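Local coordinates for protein chaperone SycD (Chlamydia pneumoniae, PDB 4NRH) that binds the gatekeeper protein CopN as a type III secretion chaperone of the LcrH/SycD family and probably helps direct the secretion of translocators, at residues A102-H105 with S111-L114; E36-D41 with K95-L100; E15-S20 with F25-D30; E58-V63 with R84-F89; Y129-A134 with L151-V156. All coordinates share one frame; numbering follows the deposited sequence.

Interaction 1: A102-H105 with S111-L114; sequences ASLH and SQAL
Leu-104 sets its CG beside its own backbone N and anti to the carbonyl carbon (chi1 -66°), a setting that directs its methyls toward Gln-112, whose own CG takes the same position (chi1 -69°); the two chains pass at a slant between 102-105 and 111-114. The backbones come nearest at the leucine itself, where the CA atoms of Leu-104 and Ala-113 are 5.0 Å apart. Such nearness is possible because Ala-113 presents nothing but a methyl group: its CB meets Leu-104 CB at 3.7 Å and, at the same distance of 3.7 Å, the backbone N of His-105. Further out, Leu-104 divides its two methyls along Gln-112. CD1 lies against the backbone, 3.6 Å from Gln-112 O, while CD2 reaches the amide end, 3.9 Å from Gln-112 OE1. Only Gln-112 CB adds hydrocarbon, 3.9 Å from Leu-104 CD1; beyond it the extended chain carries the amide past the leucine, NE2 giving a hydrogen bond to Glu-32. His-105 turns its ring away, and ND1 pairs with the hydroxyl of Tyr-117 one turn further along helix 110-123. Leu-104 also packs on Ile-80 of helix 76-89. A small residue of one helix seated against a large one of the next, close to the short turn joining them, is the familiar packing of the helical hairpin in a tetratricopeptide repeat.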
# COMPACT_ATOMS: atom_id res chain seq x y z
N ALA D 102 23.23 -8.57 -12.93
CA ALA D 102 23.49 -8.81 -14.34
C ALA D 102 22.51 -8.06 -15.23
O ALA D 102 22.89 -7.51 -16.27
CB ALA D 102 23.43 -10.31 -14.64
N SER D 103 21.24 -8.03 -14.82
CA SER D 103 20.21 -7.33 -15.58
C SER D 103 20.44 -5.83 -15.58
O SER D 103 20.30 -5.17 -16.62
CB SER D 103 18.83 -7.65 -15.00
OG SER D 103 18.50 -9.02 -15.20
N LEU D 104 20.79 -5.28 -14.42
CA LEU D 104 21.14 -3.87 -14.31
C LEU D 104 22.40 -3.56 -15.11
O LEU D 104 22.52 -2.50 -15.72
CB LEU D 104 21.33 -3.48 -12.84
CG LEU D 104 20.09 -3.53 -11.95
CD1 LEU D 104 20.49 -3.51 -10.48
CD2 LEU D 104 19.15 -2.37 -12.27
N HIS D 105 23.35 -4.50 -15.09
CA HIS D 105 24.59 -4.38 -15.85
C HIS D 105 24.29 -4.24 -17.34
O HIS D 105 24.79 -3.33 -18.00
CB HIS D 105 25.49 -5.59 -15.59
CG HIS D 105 26.86 -5.48 -16.18
ND1 HIS D 105 27.92 -6.23 -15.71
CD2 HIS D 105 27.35 -4.72 -17.18
CE1 HIS D 105 29.01 -5.93 -16.41
NE2 HIS D 105 28.69 -5.01 -17.30
N SER D 111 25.69 1.81 -11.27
CA SER D 111 25.66 2.17 -9.85
C SER D 111 24.85 1.18 -9.03
O SER D 111 25.28 0.75 -7.95
CB SER D 111 25.10 3.58 -9.68
OG SER D 111 25.10 3.97 -8.32
N GLN D 112 23.68 0.81 -9.53
CA GLN D 112 22.81 -0.14 -8.85
C GLN D 112 23.26 -1.58 -9.10
O GLN D 112 23.05 -2.45 -8.26
CB GLN D 112 21.36 0.06 -9.29
CG GLN D 112 20.77 1.36 -8.80
CD GLN D 112 19.29 1.48 -9.08
OE1 GLN D 112 18.72 0.71 -9.86
NE2 GLN D 112 18.64 2.46 -8.45
N ALA D 113 23.86 -1.81 -10.26
CA ALA D 113 24.43 -3.11 -10.59
C ALA D 113 25.55 -3.45 -9.62
O ALA D 113 25.68 -4.59 -9.17
CB ALA D 113 24.93 -3.14 -12.02
N LEU D 114 26.37 -2.45 -9.31
CA LEU D 114 27.47 -2.60 -8.36
C LEU D 114 26.97 -3.02 -6.98
O LEU D 114 27.55 -3.90 -6.35
CB LEU D 114 28.25 -1.29 -8.25
CG LEU D 114 29.24 -1.00 -9.37
CD1 LEU D 114 29.62 0.47 -9.38
CD2 LEU D 114 30.47 -1.87 -9.21

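Interaction 2: E36-D41 with K95-L100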
# COMPACT_ATOMS: atom_id res chain seq x y z
N GLU D 36 17.56 0.34 -2.07
CA GLU D 36 18.78 1.14 -2.17
C GLU D 36 19.61 1.10 -0.89
O GLU D 36 19.10 1.35 0.20
CB GLU D 36 18.44 2.59 -2.52
CG GLU D 36 19.56 3.35 -3.22
CD GLU D 36 20.69 3.75 -2.29
OE1 GLU D 36 20.43 3.99 -1.10
OE2 GLU D 36 21.85 3.81 -2.76
N GLY D 37 20.89 0.77 -1.03
CA GLY D 37 21.81 0.74 0.09
C GLY D 37 21.57 -0.41 1.05
O GLY D 37 22.14 -0.45 2.14
N TYR D 38 20.73 -1.35 0.64
CA TYR D 38 20.36 -2.47 1.48
C TYR D 38 21.39 -3.60 1.42
O TYR D 38 21.67 -4.15 0.35
CB TYR D 38 18.99 -3.00 1.08
CG TYR D 38 18.50 -4.19 1.89
CD1 TYR D 38 18.58 -4.19 3.27
CD2 TYR D 38 17.94 -5.29 1.26
CE1 TYR D 38 18.13 -5.27 4.01
CE2 TYR D 38 17.48 -6.37 1.98
CZ TYR D 38 17.58 -6.36 3.36
OH TYR D 38 17.13 -7.44 4.08
N VAL D 39 21.94 -3.94 2.58
CA VAL D 39 22.80 -5.11 2.71
C VAL D 39 22.20 -6.05 3.74
O VAL D 39 22.27 -5.78 4.94
CB VAL D 39 24.24 -4.73 3.12
CG1 VAL D 39 25.11 -5.98 3.23
CG2 VAL D 39 24.83 -3.74 2.13
N PRO D 40 21.61 -7.16 3.28
CA PRO D 40 20.93 -8.12 4.16
C PRO D 40 21.86 -8.68 5.23
O PRO D 40 22.94 -9.19 4.91
CB PRO D 40 20.47 -9.22 3.20
CG PRO D 40 20.45 -8.58 1.85
CD PRO D 40 21.54 -7.56 1.87
N ASP D 41 21.44 -8.59 6.48
CA ASP D 41 22.24 -9.06 7.60
C ASP D 41 21.65 -10.35 8.15
O ASP D 41 20.59 -10.34 8.78
CB ASP D 41 22.32 -7.98 8.69
CG ASP D 41 23.40 -8.27 9.73
OD1 ASP D 41 23.72 -9.46 9.97
OD2 ASP D 41 23.92 -7.30 10.31
N LYS D 95 21.66 -15.82 -5.75
CA LYS D 95 21.43 -15.82 -7.19
C LYS D 95 20.36 -14.81 -7.59
O LYS D 95 20.30 -14.39 -8.75
CB LYS D 95 21.05 -17.22 -7.68
CG LYS D 95 19.65 -17.68 -7.31
CD LYS D 95 19.39 -19.07 -7.87
CE LYS D 95 17.97 -19.53 -7.60
NZ LYS D 95 17.71 -20.89 -8.15
N PHE D 96 19.51 -14.41 -6.64
CA PHE D 96 18.52 -13.37 -6.90
C PHE D 96 19.23 -12.04 -7.13
O PHE D 96 18.96 -11.33 -8.09
CB PHE D 96 17.52 -13.24 -5.75
CG PHE D 96 16.59 -14.42 -5.61
CD1 PHE D 96 16.59 -15.44 -6.55
CD2 PHE D 96 15.71 -14.49 -4.55
CE1 PHE D 96 15.73 -16.52 -6.41
CE2 PHE D 96 14.84 -15.56 -4.41
CZ PHE D 96 14.85 -16.58 -5.34
N TRP D 97 20.14 -11.70 -6.21
CA TRP D 97 20.94 -10.49 -6.32
C TRP D 97 21.86 -10.51 -7.54
O TRP D 97 22.07 -9.48 -8.18
CB TRP D 97 21.78 -10.30 -5.05
CG TRP D 97 21.01 -9.78 -3.88
CD1 TRP D 97 20.53 -10.50 -2.82
CD2 TRP D 97 20.66 -8.42 -3.62
NE1 TRP D 97 19.90 -9.67 -1.93
CE2 TRP D 97 19.96 -8.39 -2.40
CE3 TRP D 97 20.87 -7.21 -4.30
CZ2 TRP D 97 19.48 -7.21 -1.84
CZ3 TRP D 97 20.38 -6.04 -3.75
CH2 TRP D 97 19.69 -6.05 -2.54
N PHE D 98 22.41 -11.68 -7.84
CA PHE D 98 23.36 -11.81 -8.94
C PHE D 98 22.67 -11.58 -10.28
O PHE D 98 23.18 -10.86 -11.13
CB PHE D 98 24.02 -13.20 -8.92
CG PHE D 98 25.40 -13.23 -9.52
CD1 PHE D 98 25.96 -12.08 -10.07
CD2 PHE D 98 26.13 -14.40 -9.55
CE1 PHE D 98 27.22 -12.11 -10.63
CE2 PHE D 98 27.39 -14.44 -10.11
CZ PHE D 98 27.94 -13.29 -10.64
N SER D 99 21.51 -12.19 -10.45
CA SER D 99 20.72 -12.02 -11.66
C SER D 99 20.18 -10.60 -11.77
O SER D 99 20.04 -10.06 -12.87
CB SER D 99 19.58 -13.03 -11.71
OG SER D 99 20.07 -14.35 -11.81
N LEU D 100 19.89 -9.99 -10.63
CA LEU D 100 19.47 -8.59 -10.59
C LEU D 100 20.62 -7.70 -11.04
O LEU D 100 20.43 -6.76 -11.81
CB LEU D 100 18.99 -8.20 -9.19
CG LEU D 100 18.69 -6.71 -8.96
CD1 LEU D 100 17.68 -6.20 -9.97
CD2 LEU D 100 18.21 -6.47 -7.54
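Residues 36-41 form a loop, turned at Gly-37 and extended from Tyr-38 onward, that passes one side of helix 94-106, and the helix answers with a single side chain, Trp-97. Its CG stands beside the backbone N (chi1 -77°), which sends the indole out to the loop, where Tyr-38 and Pro-40 receive it. The tyrosine comes to the rim of the indole: Tyr-38 CD2 lies close to the indole plane, 4.0 Å from Trp-97 CZ2, and the two side chains cross at about a right angle. Pro-40 approaches obliquely, its CG 4.0 Å from Trp-97 NE1 and 4.1 Å from Trp-97 CZ2. Within the loop, the backbone N of Pro-40 sits 4.0 Å above the plane of the Tyr-38 ring, toward its rim, so the two loop residues also brace each other. Val-39, between them, points the other way; Tyr-38 itself packs on Ala-284 of the CopN chain. Across these two segments the touching residues are buried, while the one polar atom of the indole, NE1, is satisfied by Pro-91 O. The contact probably holds by burial of hydrocarbon, while the loop backbone bonds elsewhere: Val-39 O and Asp-41 N with Gln-288 of CopN, and Tyr-38 O weakly with His-115.

Interaction 3: E15-S20 with F25-D30; sequences EKIAAS and FPFPDD
Ile-17 is the main bump of helix 9-19 here, and the hollow it fills lies between Pro-26 and the far end of the Phe-27 ring. Its CG2 branch, anti to the backbone N while CG1 stands beside it (chi1 -65°), pushes in to 3.5 Å from Phe-27 CZ and stays 4.3 Å from Pro-26 CG. The ring is met obliquely, and the two side chains cross at about a right angle; CD1 of Ile-17 follows along the same ring end, 4.1 Å from Phe-27 CZ. One residue on, the helix surface is low: Ala-18 offers only its CB, and the proline ring settles against it, Pro-26 CD lying 3.9 Å from Ala-18 CB. The turn sets the shape of the loop side: Pro-26 is the centre of an inverse gamma turn, which folds the chain sharply, and Pro-26 CG ends up 3.8 Å above one face of the neighbouring Phe-27 ring, near its rim. Phe-27 CD2 in turn lies 3.7 Å above one face of the Phe-25 ring. Trp-85 meets Phe-27 edge-to-face from helix 76-89. Two carbonyls bond to CopN: Pro-26 O takes a hydrogen bond from Ser-278 and Phe-27 O one from Arg-279 of that chain. The side chains that meet across 15-20 and 25-30 are all apolar, consistent with burial of hydrocarbon holding the loop on the helix.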
# COMPACT_ATOMS: atom_id res chain seq x y z
N GLU D 15 -1.36 -11.12 -6.15
CA GLU D 15 -2.81 -11.02 -6.03
C GLU D 15 -3.31 -11.89 -4.88
O GLU D 15 -4.21 -11.50 -4.14
CB GLU D 15 -3.50 -11.43 -7.33
CG GLU D 15 -3.25 -10.49 -8.50
CD GLU D 15 -4.11 -10.81 -9.70
OE1 GLU D 15 -4.62 -11.95 -9.78
OE2 GLU D 15 -4.27 -9.93 -10.58
N LYS D 16 -2.72 -13.07 -4.74
CA LYS D 16 -3.03 -13.98 -3.65
C LYS D 16 -2.77 -13.32 -2.29
O LYS D 16 -3.61 -13.38 -1.39
CB LYS D 16 -2.20 -15.26 -3.78
CG LYS D 16 -2.52 -16.34 -2.75
CD LYS D 16 -1.90 -17.67 -3.17
CE LYS D 16 -2.05 -18.73 -2.09
NZ LYS D 16 -1.42 -18.32 -0.80
N ILE D 17 -1.61 -12.68 -2.16
CA ILE D 17 -1.24 -11.98 -0.94
C ILE D 17 -2.13 -10.76 -0.68
O ILE D 17 -2.63 -10.57 0.43
CB ILE D 17 0.23 -11.52 -0.97
CG1 ILE D 17 1.17 -12.74 -1.02
CG2 ILE D 17 0.55 -10.65 0.23
CD1 ILE D 17 2.60 -12.38 -1.34
N ALA D 18 -2.33 -9.95 -1.72
CA ALA D 18 -3.14 -8.74 -1.61
C ALA D 18 -4.57 -9.06 -1.19
O ALA D 18 -5.15 -8.36 -0.36
CB ALA D 18 -3.14 -7.99 -2.93
N ALA D 19 -5.13 -10.11 -1.78
CA ALA D 19 -6.50 -10.52 -1.48
C ALA D 19 -6.68 -10.84 0.00
O ALA D 19 -7.62 -10.37 0.63
CB ALA D 19 -6.88 -11.73 -2.32
N SER D 20 -5.74 -11.59 0.57
CA SER D 20 -5.86 -12.06 1.95
C SER D 20 -5.49 -10.99 2.98
O SER D 20 -5.48 -11.26 4.18
CB SER D 20 -4.99 -13.30 2.16
OG SER D 20 -3.65 -13.05 1.77
N PHE D 25 -2.98 -2.89 -1.78
CA PHE D 25 -1.64 -3.19 -2.26
C PHE D 25 -0.65 -3.14 -1.10
O PHE D 25 -0.07 -2.09 -0.82
CB PHE D 25 -1.24 -2.21 -3.36
CG PHE D 25 0.06 -2.55 -4.05
CD1 PHE D 25 0.14 -3.64 -4.89
CD2 PHE D 25 1.18 -1.76 -3.86
CE1 PHE D 25 1.33 -3.95 -5.53
CE2 PHE D 25 2.37 -2.07 -4.49
CZ PHE D 25 2.45 -3.16 -5.33
N PRO D 26 -0.46 -4.28 -0.42
CA PRO D 26 0.33 -4.33 0.82
C PRO D 26 1.83 -4.42 0.58
O PRO D 26 2.51 -5.22 1.22
CB PRO D 26 -0.18 -5.61 1.50
CG PRO D 26 -0.56 -6.49 0.36
CD PRO D 26 -1.07 -5.58 -0.74
N PHE D 27 2.33 -3.60 -0.34
CA PHE D 27 3.74 -3.61 -0.70
C PHE D 27 4.23 -2.18 -0.92
O PHE D 27 3.43 -1.28 -1.14
CB PHE D 27 3.97 -4.44 -1.97
CG PHE D 27 3.35 -5.81 -1.92
CD1 PHE D 27 3.92 -6.81 -1.16
CD2 PHE D 27 2.21 -6.09 -2.65
CE1 PHE D 27 3.36 -8.07 -1.12
CE2 PHE D 27 1.64 -7.35 -2.62
CZ PHE D 27 2.22 -8.34 -1.85
N PRO D 28 5.56 -1.98 -0.86
CA PRO D 28 6.11 -0.67 -1.24
C PRO D 28 5.84 -0.36 -2.71
O PRO D 28 5.82 -1.28 -3.53
CB PRO D 28 7.61 -0.83 -0.97
CG PRO D 28 7.71 -1.94 0.02
CD PRO D 28 6.59 -2.87 -0.31
N ASP D 29 5.62 0.91 -3.03
CA ASP D 29 5.37 1.31 -4.41
C ASP D 29 6.63 1.22 -5.26
O ASP D 29 6.57 0.90 -6.45
CB ASP D 29 4.81 2.74 -4.46
CG ASP D 29 3.35 2.80 -4.09
OD1 ASP D 29 2.66 1.77 -4.19
OD2 ASP D 29 2.88 3.89 -3.69
N ASP D 30 7.77 1.51 -4.65
CA ASP D 30 9.02 1.67 -5.38
C ASP D 30 10.10 0.77 -4.79
O ASP D 30 10.82 1.16 -3.87
CB ASP D 30 9.47 3.14 -5.35
CG ASP D 30 10.62 3.43 -6.30
OD1 ASP D 30 11.27 2.48 -6.78
OD2 ASP D 30 10.88 4.62 -6.57

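Interaction 4: E58-V63 with R84-F89; sequences EDLEKV and RWLVFF
The Phe-89 ring has its helix neighbour Phe-88 on one face, with Phe-88 CD2 3.6 Å above the plane toward the rim, and receives Leu-60 from the facing helix obliquely. That approach is made by one methyl, Leu-60 CD2, which stops 4.1 Å from Phe-89 CD2. In turn, Phe-89 CE1 lies in the plane of the Phe-88 ring, at its edge. The same leucine methyl also meets Leu-86 CD2, at 3.8 Å, and the two leucines slide past each other in opposite directions. Helices 57-72 and 76-89, joined by a short turn, form an antiparallel pair: the axes of the short segments 58-63 and 84-89 come within 10.6 Å at 161° between their directions, the helical hairpin from which tetratricopeptide-type folds are built. Leu-86 bridges the distance between the axes. Its CD2 drops between Leu-60 and Val-63, 3.5 Å from Leu-60 O and 3.7 Å from Val-63 CG1. Val-63 has CG1 anti to its backbone N (chi1 177°), the setting that holds this branch against the leucine. Helix 9-19 packs beside the pair, bringing Leu-13 onto Val-63 and Leu-14 onto Phe-89, and Phe-96 of the following helix 94-106 touches Leu-86.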
# COMPACT_ATOMS: atom_id res chain seq x y z
N GLU D 58 9.52 -23.31 -3.81
CA GLU D 58 9.16 -23.75 -5.15
C GLU D 58 8.48 -22.62 -5.91
O GLU D 58 8.69 -22.45 -7.11
CB GLU D 58 8.25 -24.98 -5.10
CG GLU D 58 8.86 -26.18 -4.38
CD GLU D 58 8.53 -26.21 -2.90
OE1 GLU D 58 8.74 -25.18 -2.22
OE2 GLU D 58 8.07 -27.26 -2.42
N ASP D 59 7.65 -21.85 -5.21
CA ASP D 59 6.97 -20.70 -5.80
C ASP D 59 7.96 -19.64 -6.26
O ASP D 59 7.82 -19.07 -7.34
CB ASP D 59 5.97 -20.10 -4.81
CG ASP D 59 4.72 -20.94 -4.66
OD1 ASP D 59 4.38 -21.67 -5.61
OD2 ASP D 59 4.07 -20.86 -3.59
N LEU D 60 8.96 -19.36 -5.42
CA LEU D 60 9.98 -18.37 -5.76
C LEU D 60 10.83 -18.83 -6.93
O LEU D 60 11.26 -18.02 -7.75
CB LEU D 60 10.87 -18.07 -4.55
CG LEU D 60 10.23 -17.30 -3.39
CD1 LEU D 60 11.30 -16.82 -2.42
CD2 LEU D 60 9.42 -16.12 -3.92
N GLU D 61 11.07 -20.13 -7.01
CA GLU D 61 11.85 -20.70 -8.10
C GLU D 61 11.13 -20.50 -9.44
O GLU D 61 11.77 -20.19 -10.45
CB GLU D 61 12.12 -22.19 -7.87
CG GLU D 61 13.07 -22.80 -8.88
CD GLU D 61 14.39 -22.06 -8.99
OE1 GLU D 61 14.94 -21.66 -7.94
OE2 GLU D 61 14.88 -21.87 -10.12
N LYS D 62 9.82 -20.70 -9.44
CA LYS D 62 9.01 -20.47 -10.63
C LYS D 62 9.16 -19.02 -11.09
O LYS D 62 9.31 -18.75 -12.28
CB LYS D 62 7.53 -20.77 -10.37
CG LYS D 62 7.20 -22.24 -10.15
CD LYS D 62 5.72 -22.41 -9.86
CE LYS D 62 5.35 -23.86 -9.63
NZ LYS D 62 3.91 -24.01 -9.25
N VAL D 63 9.11 -18.10 -10.14
CA VAL D 63 9.26 -16.68 -10.41
C VAL D 63 10.67 -16.37 -10.92
O VAL D 63 10.85 -15.55 -11.81
CB VAL D 63 8.96 -15.83 -9.16
CG1 VAL D 63 9.18 -14.36 -9.44
CG2 VAL D 63 7.52 -16.07 -8.70
N ARG D 84 13.81 -7.85 -8.36
CA ARG D 84 13.59 -6.98 -7.21
C ARG D 84 12.52 -7.53 -6.28
O ARG D 84 12.66 -7.48 -5.05
CB ARG D 84 13.23 -5.56 -7.65
CG ARG D 84 14.37 -4.79 -8.28
CD ARG D 84 14.16 -3.29 -8.15
NE ARG D 84 15.32 -2.52 -8.60
CZ ARG D 84 15.31 -1.71 -9.65
NH1 ARG D 84 14.20 -1.54 -10.36
NH2 ARG D 84 16.42 -1.06 -9.99
N TRP D 85 11.44 -8.06 -6.86
CA TRP D 85 10.39 -8.71 -6.08
C TRP D 85 10.92 -9.92 -5.33
O TRP D 85 10.60 -10.14 -4.16
CB TRP D 85 9.22 -9.12 -6.98
CG TRP D 85 8.22 -8.02 -7.22
CD1 TRP D 85 7.99 -7.36 -8.39
CD2 TRP D 85 7.33 -7.45 -6.25
NE1 TRP D 85 7.00 -6.42 -8.22
CE2 TRP D 85 6.58 -6.46 -6.91
CE3 TRP D 85 7.09 -7.69 -4.89
CZ2 TRP D 85 5.61 -5.70 -6.26
CZ3 TRP D 85 6.12 -6.94 -4.25
CH2 TRP D 85 5.39 -5.96 -4.94
N LEU D 86 11.73 -10.72 -6.02
CA LEU D 86 12.34 -11.91 -5.42
C LEU D 86 13.24 -11.53 -4.25
O LEU D 86 13.23 -12.17 -3.20
CB LEU D 86 13.14 -12.68 -6.46
CG LEU D 86 12.32 -13.52 -7.45
CD1 LEU D 86 13.23 -14.08 -8.53
CD2 LEU D 86 11.60 -14.64 -6.72
N VAL D 87 14.03 -10.47 -4.45
CA VAL D 87 14.92 -9.97 -3.41
C VAL D 87 14.11 -9.41 -2.24
O VAL D 87 14.49 -9.55 -1.08
CB VAL D 87 15.86 -8.88 -3.98
CG1 VAL D 87 16.33 -7.94 -2.90
CG2 VAL D 87 17.05 -9.53 -4.69
N PHE D 88 12.96 -8.82 -2.56
CA PHE D 88 12.05 -8.32 -1.54
C PHE D 88 11.52 -9.45 -0.66
O PHE D 88 11.41 -9.31 0.55
CB PHE D 88 10.88 -7.56 -2.19
CG PHE D 88 9.74 -7.27 -1.26
CD1 PHE D 88 9.76 -6.15 -0.44
CD2 PHE D 88 8.63 -8.10 -1.21
CE1 PHE D 88 8.71 -5.88 0.42
CE2 PHE D 88 7.58 -7.83 -0.36
CZ PHE D 88 7.62 -6.72 0.45
N PHE D 89 11.19 -10.57 -1.29
CA PHE D 89 10.65 -11.72 -0.58
C PHE D 89 11.72 -12.48 0.20
O PHE D 89 11.49 -12.88 1.34
CB PHE D 89 9.94 -12.66 -1.56
CG PHE D 89 8.61 -12.16 -2.03
CD1 PHE D 89 7.69 -11.65 -1.12
CD2 PHE D 89 8.28 -12.17 -3.38
CE1 PHE D 89 6.46 -11.18 -1.55
CE2 PHE D 89 7.05 -11.70 -3.81
CZ PHE D 89 6.15 -11.20 -2.89

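Interaction 5: Y129-A134 with L151-V156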
# COMPACT_ATOMS: atom_id res chain seq x y z
N TYR D 129 33.45 -14.39 -8.91
CA TYR D 129 32.73 -13.74 -10.01
C TYR D 129 31.95 -12.47 -9.67
O TYR D 129 31.93 -11.54 -10.48
CB TYR D 129 31.80 -14.76 -10.68
CG TYR D 129 32.51 -15.65 -11.67
CD1 TYR D 129 32.82 -15.20 -12.94
CD2 TYR D 129 32.90 -16.94 -11.32
CE1 TYR D 129 33.48 -16.00 -13.85
CE2 TYR D 129 33.56 -17.76 -12.22
CZ TYR D 129 33.85 -17.28 -13.49
OH TYR D 129 34.50 -18.08 -14.39
N PRO D 130 31.28 -12.42 -8.50
CA PRO D 130 30.63 -11.14 -8.18
C PRO D 130 31.62 -9.98 -8.11
O PRO D 130 31.29 -8.86 -8.51
CB PRO D 130 30.00 -11.40 -6.80
CG PRO D 130 29.78 -12.86 -6.77
CD PRO D 130 30.91 -13.47 -7.53
N HIS D 131 32.83 -10.26 -7.62
CA HIS D 131 33.88 -9.26 -7.55
C HIS D 131 34.41 -8.89 -8.93
O HIS D 131 34.71 -7.72 -9.20
CB HIS D 131 35.03 -9.76 -6.67
CG HIS D 131 34.63 -10.05 -5.26
ND1 HIS D 131 34.43 -9.06 -4.32
CD2 HIS D 131 34.37 -11.22 -4.63
CE1 HIS D 131 34.08 -9.61 -3.17
NE2 HIS D 131 34.03 -10.92 -3.33
N TYR D 132 34.53 -9.88 -9.81
CA TYR D 132 35.01 -9.65 -11.17
C TYR D 132 34.08 -8.74 -11.96
O TYR D 132 34.52 -7.85 -12.68
CB TYR D 132 35.19 -10.98 -11.91
CG TYR D 132 35.53 -10.80 -13.38
CD1 TYR D 132 36.78 -10.35 -13.77
CD2 TYR D 132 34.59 -11.08 -14.37
CE1 TYR D 132 37.09 -10.19 -15.11
CE2 TYR D 132 34.89 -10.92 -15.71
CZ TYR D 132 36.15 -10.47 -16.07
OH TYR D 132 36.46 -10.31 -17.40
N TYR D 133 32.77 -8.98 -11.83
CA TYR D 133 31.78 -8.16 -12.52
C TYR D 133 31.69 -6.77 -11.89
O TYR D 133 31.29 -5.81 -12.55
CB TYR D 133 30.42 -8.85 -12.53
CG TYR D 133 30.35 -9.99 -13.52
CD1 TYR D 133 30.38 -9.74 -14.89
CD2 TYR D 133 30.26 -11.31 -13.10
CE1 TYR D 133 30.33 -10.77 -15.80
CE2 TYR D 133 30.20 -12.35 -14.00
CZ TYR D 133 30.23 -12.07 -15.36
OH TYR D 133 30.17 -13.10 -16.27
N ALA D 134 32.05 -6.68 -10.62
CA ALA D 134 32.18 -5.38 -9.97
C ALA D 134 33.36 -4.62 -10.57
O ALA D 134 33.29 -3.42 -10.80
CB ALA D 134 32.36 -5.55 -8.46
N LEU D 151 39.22 -6.39 -8.30
CA LEU D 151 39.95 -7.38 -9.09
C LEU D 151 40.78 -8.30 -8.19
O LEU D 151 40.81 -9.51 -8.39
CB LEU D 151 40.85 -6.69 -10.12
CG LEU D 151 40.96 -7.30 -11.52
CD1 LEU D 151 42.40 -7.25 -12.02
CD2 LEU D 151 40.41 -8.72 -11.58
N GLU D 152 41.45 -7.70 -7.22
CA GLU D 152 42.26 -8.46 -6.26
C GLU D 152 41.40 -9.41 -5.44
O GLU D 152 41.81 -10.54 -5.16
CB GLU D 152 43.03 -7.51 -5.34
CG GLU D 152 43.72 -8.19 -4.17
CD GLU D 152 44.94 -9.00 -4.59
OE1 GLU D 152 45.48 -9.73 -3.73
OE2 GLU D 152 45.35 -8.90 -5.76
N MET D 153 40.22 -8.96 -5.04
CA MET D 153 39.31 -9.78 -4.25
C MET D 153 38.85 -11.00 -5.05
O MET D 153 38.72 -12.09 -4.50
CB MET D 153 38.10 -8.97 -3.79
CG MET D 153 38.25 -8.36 -2.41
SD MET D 153 36.99 -7.14 -2.03
CE MET D 153 37.63 -6.45 -0.51
N ALA D 154 38.60 -10.80 -6.34
CA ALA D 154 38.28 -11.90 -7.23
C ALA D 154 39.48 -12.83 -7.36
O ALA D 154 39.34 -14.05 -7.30
CB ALA D 154 37.86 -11.38 -8.60
N TRP D 155 40.66 -12.23 -7.52
CA TRP D 155 41.91 -12.97 -7.67
C TRP D 155 42.18 -13.92 -6.51
O TRP D 155 42.53 -15.08 -6.73
CB TRP D 155 43.08 -11.99 -7.82
CG TRP D 155 44.42 -12.65 -7.78
CD1 TRP D 155 45.36 -12.53 -6.80
CD2 TRP D 155 44.97 -13.52 -8.77
NE1 TRP D 155 46.47 -13.28 -7.12
CE2 TRP D 155 46.25 -13.90 -8.32
CE3 TRP D 155 44.51 -14.02 -9.99
CZ2 TRP D 155 47.08 -14.76 -9.05
CZ3 TRP D 155 45.33 -14.87 -10.71
CH2 TRP D 155 46.60 -15.23 -10.24
N VAL D 156 42.03 -13.43 -5.29
CA VAL D 156 42.26 -14.23 -4.09
C VAL D 156 41.35 -15.46 -4.07
O VAL D 156 41.79 -16.56 -3.76
CB VAL D 156 42.02 -13.39 -2.81
CG1 VAL D 156 41.94 -14.29 -1.58
CG2 VAL D 156 43.12 -12.36 -2.64
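His-131 and Met-153 meet in a CH-pi contact: Met-153 CB sits over one face of the imidazole, 4.0 Å from the ring centroid and 24° off the ring normal. The sulfur follows more obliquely, Met-153 SD lying 3.9 Å from His-131 ND1. Beside this pair Ala-154 fits closely, its CB 3.8 Å from His-131 CB and equally 3.8 Å from the backbone N of Tyr-132. The small alanine lets the CA atoms of His-131 and Ala-154 come to 5.1 Å, and the axes of the two segments to 7.7 Å. Chi1 of -60° carries the His-131 ring to the second helix, and chi2 of -77° turns a face to the methionine. Further out, His-131 also packs on Ala-121, and Trp-155, on the next position of the second helix, meets Arg-175 in a cation-pi contact. The antiparallel pair of helices 129-140 and 147-158 thus lies between helix 110-123, reached through Pro-130 and His-131, and helix 165-174, packed on Trp-155.

Overall arrangement
From the N terminus, interaction 3 closes first, a tight loop that folds 25-30 back onto helix 9-19. Interaction 2 then spans the longest stretch, from the loop at 36-41 to helix 94-106, and interaction 4, the hairpin of helices 57-72 and 76-89, falls wholly within that span. Interactions 1 and 5 follow in series as two further hairpins; no two of the five cross. Helix 94-106 serves both interactions 2 and 1. Side chains link the neighbours: Pro-28 touches Phe-88 between 3 and 4, Lys-95 salt-bridges Glu-61 between 2 and 4, and Phe-98 packs on Tyr-133 between 2 and 5. Interactions 3 and 5, about 37 Å apart between centres, lie on opposite sides of the chain's centre.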